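Local coordinates for Atu0111 protein (Agrobacterium tumefaciens, PDB 2FSQ), which is of unknown function but belongs to a family grouped with the 2H phosphoesterases, and so may act on phosphoester bonds, at residues Ala97-Leu105 with Phe166-His174. Numbering follows the deposited sequence.
Sequences ALPYWPQTL and FFGYRHPDH
Pro99 CA is 5.9 Å from His171 CA and Pro102 CA 5.1 Å from Gly168 CA, so the two segments, the second of them leaving helix 150-167, run past each other in opposite directions without a direct backbone hydrogen bond between them. At one end Tyr100 and His171 form a T-shaped pair, with planes at 69°. The CD2 corner of the tyrosine is the part that touches, 3.4 Å above the imidazole plane and over its centre. Tyr100 CG lies anti to its own carbonyl carbon (chi1 -50°), which lets the ring reach beyond His171 to Pro172, whose CD is 3.9 Å from Tyr100 CE2. Pro99, preceded by a cis peptide bond, brings CG to within 4.0 Å of Pro172 CD, the two proline rings crossing nearly at right angles.

Farther along, the buried Tyr169 ring lies flat beneath the backbone of Tyr100 and Trp101, with Tyr100 C above its centre and Phe167 CB on the opposite face. Its hydroxyl is hydrogen-bonded to Gln89 O in strand 84-92. Pro102 packs alongside this ring through CD, and its CB touches Phe167 O, a carbonyl hydrogen-bonded to Tyr118 OH of helix 111-121.

Two waters bridge the segments. One molecule donates to Tyr100 O (2.7 Å) and meets His171 NE2 in the imidazole plane; another accepts from Gln103 N and donates to Gly168 O. Ring and proline packing thus joins the loop after strand 84-92 to the loop leaving helix 150-167, while the waters supply the polar links that the segments do not make directly, and the first probably helps hold the imidazole in its orientation.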
loop_
_atom_site.group_PDB
_atom_site.type_symbol
_atom_site.label_atom_id
_atom_site.label_comp_id
_atom_site.label_asym_id
_atom_site.label_seq_id
_atom_site.Cartn_x
_atom_site.Cartn_y
_atom_site.Cartn_z
ATOM N N ALA A 97 -19.346 2.201 2.463
ATOM C CA ALA A 97 -20.154 0.989 2.540
ATOM C C ALA A 97 -19.596 0.022 3.564
ATOM O O ALA A 97 -18.380 -0.062 3.725
ATOM C CB ALA A 97 -20.184 0.316 1.175
ATOM N N LEU A 98 -20.482 -0.731 4.224
ATOM C CA LEU A 98 -20.046 -1.856 5.060
ATOM C C LEU A 98 -19.552 -2.946 4.110
ATOM O O LEU A 98 -20.113 -3.114 3.022
ATOM C CB LEU A 98 -21.216 -2.384 5.893
ATOM C CG LEU A 98 -21.990 -1.345 6.723
ATOM C CD1 LEU A 98 -23.138 -2.000 7.460
ATOM C CD2 LEU A 98 -21.076 -0.617 7.703
ATOM N N PRO A 99 -18.545 -3.735 4.515
ATOM C CA PRO A 99 -17.792 -3.779 5.756
ATOM C C PRO A 99 -16.512 -2.944 5.722
ATOM O O PRO A 99 -15.530 -3.292 6.402
ATOM C CB PRO A 99 -17.427 -5.259 5.861
ATOM C CG PRO A 99 -17.144 -5.631 4.455
ATOM C CD PRO A 99 -18.145 -4.835 3.614
ATOM N N TYR A 100 -16.524 -1.855 4.958
ATOM C CA TYR A 100 -15.347 -0.982 4.829
ATOM C C TYR A 100 -15.516 0.299 5.641
ATOM O O TYR A 100 -14.777 1.268 5.454
ATOM C CB TYR A 100 -15.099 -0.647 3.348
ATOM C CG TYR A 100 -15.078 -1.854 2.454
ATOM C CD1 TYR A 100 -16.226 -2.253 1.770
ATOM C CD2 TYR A 100 -13.942 -2.651 2.360
ATOM C CE1 TYR A 100 -16.217 -3.382 0.959
ATOM C CE2 TYR A 100 -13.927 -3.785 1.574
ATOM C CZ TYR A 100 -15.070 -4.160 0.891
ATOM O OH TYR A 100 -15.031 -5.288 0.101
ATOM N N TRP A 101 -16.497 0.286 6.537
ATOM C CA TRP A 101 -16.929 1.458 7.292
ATOM C C TRP A 101 -17.434 0.939 8.638
ATOM O O TRP A 101 -17.977 -0.165 8.699
ATOM C CB TRP A 101 -18.078 2.115 6.540
ATOM C CG TRP A 101 -18.393 3.517 6.909
ATOM C CD1 TRP A 101 -19.298 3.946 7.854
ATOM C CD2 TRP A 101 -17.844 4.700 6.317
ATOM N NE1 TRP A 101 -19.327 5.312 7.877
ATOM C CE2 TRP A 101 -18.443 5.808 6.954
ATOM C CE3 TRP A 101 -16.903 4.932 5.298
ATOM C CZ2 TRP A 101 -18.116 7.128 6.618
ATOM C CZ3 TRP A 101 -16.590 6.247 4.970
ATOM C CH2 TRP A 101 -17.196 7.322 5.622
ATOM N N PRO A 102 -17.259 1.724 9.720
ATOM C CA PRO A 102 -17.803 1.260 10.993
ATOM C C PRO A 102 -19.323 1.330 11.006
ATOM O O PRO A 102 -19.868 2.364 10.661
ATOM C CB PRO A 102 -17.219 2.243 12.008
ATOM C CG PRO A 102 -16.952 3.482 11.264
ATOM C CD PRO A 102 -16.566 3.017 9.849
ATOM N N GLN A 103 -20.001 0.250 11.397
ATOM C CA GLN A 103 -21.467 0.286 11.402
ATOM C C GLN A 103 -22.041 1.326 12.363
ATOM O O GLN A 103 -23.172 1.754 12.189
ATOM C CB GLN A 103 -22.071 -1.081 11.699
ATOM C CG GLN A 103 -23.582 -1.157 11.393
ATOM C CD GLN A 103 -24.117 -2.567 11.325
ATOM O OE1 GLN A 103 -23.583 -3.486 11.949
ATOM N NE2 GLN A 103 -25.191 -2.744 10.583
ATOM N N THR A 104 -21.261 1.745 13.352
ATOM C CA THR A 104 -21.739 2.761 14.302
ATOM C C THR A 104 -21.840 4.168 13.708
ATOM O O THR A 104 -22.440 5.052 14.325
ATOM C CB THR A 104 -20.810 2.847 15.504
ATOM O OG1 THR A 104 -19.498 3.163 15.030
ATOM C CG2 THR A 104 -20.766 1.522 16.236
ATOM N N LEU A 105 -21.274 4.386 12.520
ATOM C CA LEU A 105 -21.268 5.720 11.911
ATOM C C LEU A 105 -22.095 5.788 10.646
ATOM O O LEU A 105 -21.992 4.913 9.800
ATOM C CB LEU A 105 -19.843 6.155 11.560
ATOM C CG LEU A 105 -18.863 6.415 12.702
ATOM C CD1 LEU A 105 -17.564 6.969 12.133
ATOM C CD2 LEU A 105 -19.467 7.380 13.703
ATOM N N PHE A 166 -10.548 -1.444 17.233
ATOM C CA PHE A 166 -10.646 0.018 17.324
ATOM C C PHE A 166 -11.406 0.672 16.172
ATOM O O PHE A 166 -12.168 1.615 16.357
ATOM C CB PHE A 166 -9.247 0.639 17.486
ATOM C CG PHE A 166 -8.704 0.532 18.894
ATOM C CD1 PHE A 166 -8.206 -0.673 19.379
ATOM C CD2 PHE A 166 -8.721 1.636 19.736
ATOM C CE1 PHE A 166 -7.704 -0.771 20.675
ATOM C CE2 PHE A 166 -8.219 1.543 21.039
ATOM C CZ PHE A 166 -7.726 0.346 21.506
ATOM N N PHE A 167 -11.194 0.165 14.965
ATOM C CA PHE A 167 -11.841 0.741 13.787
ATOM C C PHE A 167 -13.290 0.284 13.635
ATOM O O PHE A 167 -14.091 0.979 13.006
ATOM C CB PHE A 167 -11.020 0.434 12.530
ATOM C CG PHE A 167 -9.879 1.386 12.313
ATOM C CD1 PHE A 167 -9.995 2.408 11.380
ATOM C CD2 PHE A 167 -8.683 1.271 13.038
ATOM C CE1 PHE A 167 -8.950 3.313 11.156
ATOM C CE2 PHE A 167 -7.630 2.175 12.818
ATOM C CZ PHE A 167 -7.770 3.195 11.879
ATOM N N GLY A 168 -13.602 -0.882 14.200
ATOM C CA GLY A 168 -14.973 -1.396 14.237
ATOM C C GLY A 168 -15.457 -2.012 12.937
ATOM O O GLY A 168 -16.657 -2.069 12.684
ATOM N N TYR A 169 -14.528 -2.514 12.126
ATOM C CA TYR A 169 -14.865 -3.308 10.949
ATOM C C TYR A 169 -13.669 -4.163 10.594
ATOM O O TYR A 169 -12.554 -3.940 11.094
ATOM C CB TYR A 169 -15.242 -2.432 9.734
ATOM C CG TYR A 169 -14.140 -1.468 9.326
ATOM C CD1 TYR A 169 -13.025 -1.902 8.597
ATOM C CD2 TYR A 169 -14.210 -0.131 9.663
ATOM C CE1 TYR A 169 -12.017 -1.012 8.227
ATOM C CE2 TYR A 169 -13.216 0.753 9.302
ATOM C CZ TYR A 169 -12.129 0.311 8.579
ATOM O OH TYR A 169 -11.163 1.218 8.247
ATOM N N ARG A 170 -13.929 -5.159 9.746
ATOM C CA ARG A 170 -12.907 -6.012 9.125
ATOM C C ARG A 170 -13.269 -6.152 7.651
ATOM O O ARG A 170 -14.448 -6.347 7.306
ATOM C CB ARG A 170 -12.878 -7.416 9.752
ATOM C CG ARG A 170 -12.207 -7.511 11.112
ATOM C CD ARG A 170 -12.399 -8.886 11.758
ATOM N NE ARG A 170 -11.663 -9.003 13.018
ATOM C CZ ARG A 170 -10.847 -10.007 13.328
ATOM N NH1 ARG A 170 -10.663 -11.014 12.487
ATOM N NH2 ARG A 170 -10.224 -10.012 14.497
ATOM N N HIS A 171 -12.267 -6.058 6.781
ATOM C CA HIS A 171 -12.494 -6.335 5.353
ATOM C C HIS A 171 -12.558 -7.849 5.115
ATOM O O HIS A 171 -12.087 -8.631 5.944
ATOM C CB HIS A 171 -11.364 -5.739 4.516
ATOM C CG HIS A 171 -11.317 -4.246 4.532
ATOM N ND1 HIS A 171 -10.459 -3.526 3.724
ATOM C CD2 HIS A 171 -12.016 -3.329 5.257
ATOM C CE1 HIS A 171 -10.639 -2.234 3.944
ATOM N NE2 HIS A 171 -11.582 -2.084 4.858
ATOM N N PRO A 172 -13.152 -8.265 3.983
ATOM C CA PRO A 172 -13.194 -9.702 3.655
ATOM C C PRO A 172 -11.832 -10.404 3.666
ATOM O O PRO A 172 -11.741 -11.560 4.067
ATOM C CB PRO A 172 -13.816 -9.716 2.243
ATOM C CG PRO A 172 -14.734 -8.518 2.295
ATOM C CD PRO A 172 -13.924 -7.460 3.009
ATOM N N ASP A 173 -10.783 -9.701 3.258
ATOM C CA ASP A 173 -9.454 -10.315 3.224
ATOM C C ASP A 173 -8.673 -10.140 4.541
ATOM O O ASP A 173 -7.457 -10.306 4.549
ATOM C CB ASP A 173 -8.636 -9.745 2.048
ATOM C CG ASP A 173 -8.226 -8.308 2.263
ATOM O OD1 ASP A 173 -8.696 -7.713 3.254
ATOM O OD2 ASP A 173 -7.418 -7.773 1.469
ATOM N N HIS A 174 -9.351 -9.805 5.642
ATOM C CA HIS A 174 -8.631 -9.425 6.865
ATOM C C HIS A 174 -7.540 -10.423 7.247
ATOM O O HIS A 174 -6.403 -10.034 7.523
ATOM C CB HIS A 174 -9.585 -9.209 8.042
ATOM C CG HIS A 174 -8.889 -8.806 9.302
ATOM N ND1 HIS A 174 -8.610 -7.490 9.618
ATOM C CD2 HIS A 174 -8.375 -9.554 10.307
ATOM C CE1 HIS A 174 -7.979 -7.447 10.782
ATOM N NE2 HIS A 174 -7.811 -8.689 11.213
HETATM O O HOH W 1 -12.135 0.631 5.097
HETATM O O HOH W 2 -19.021 -2.685 11.589
#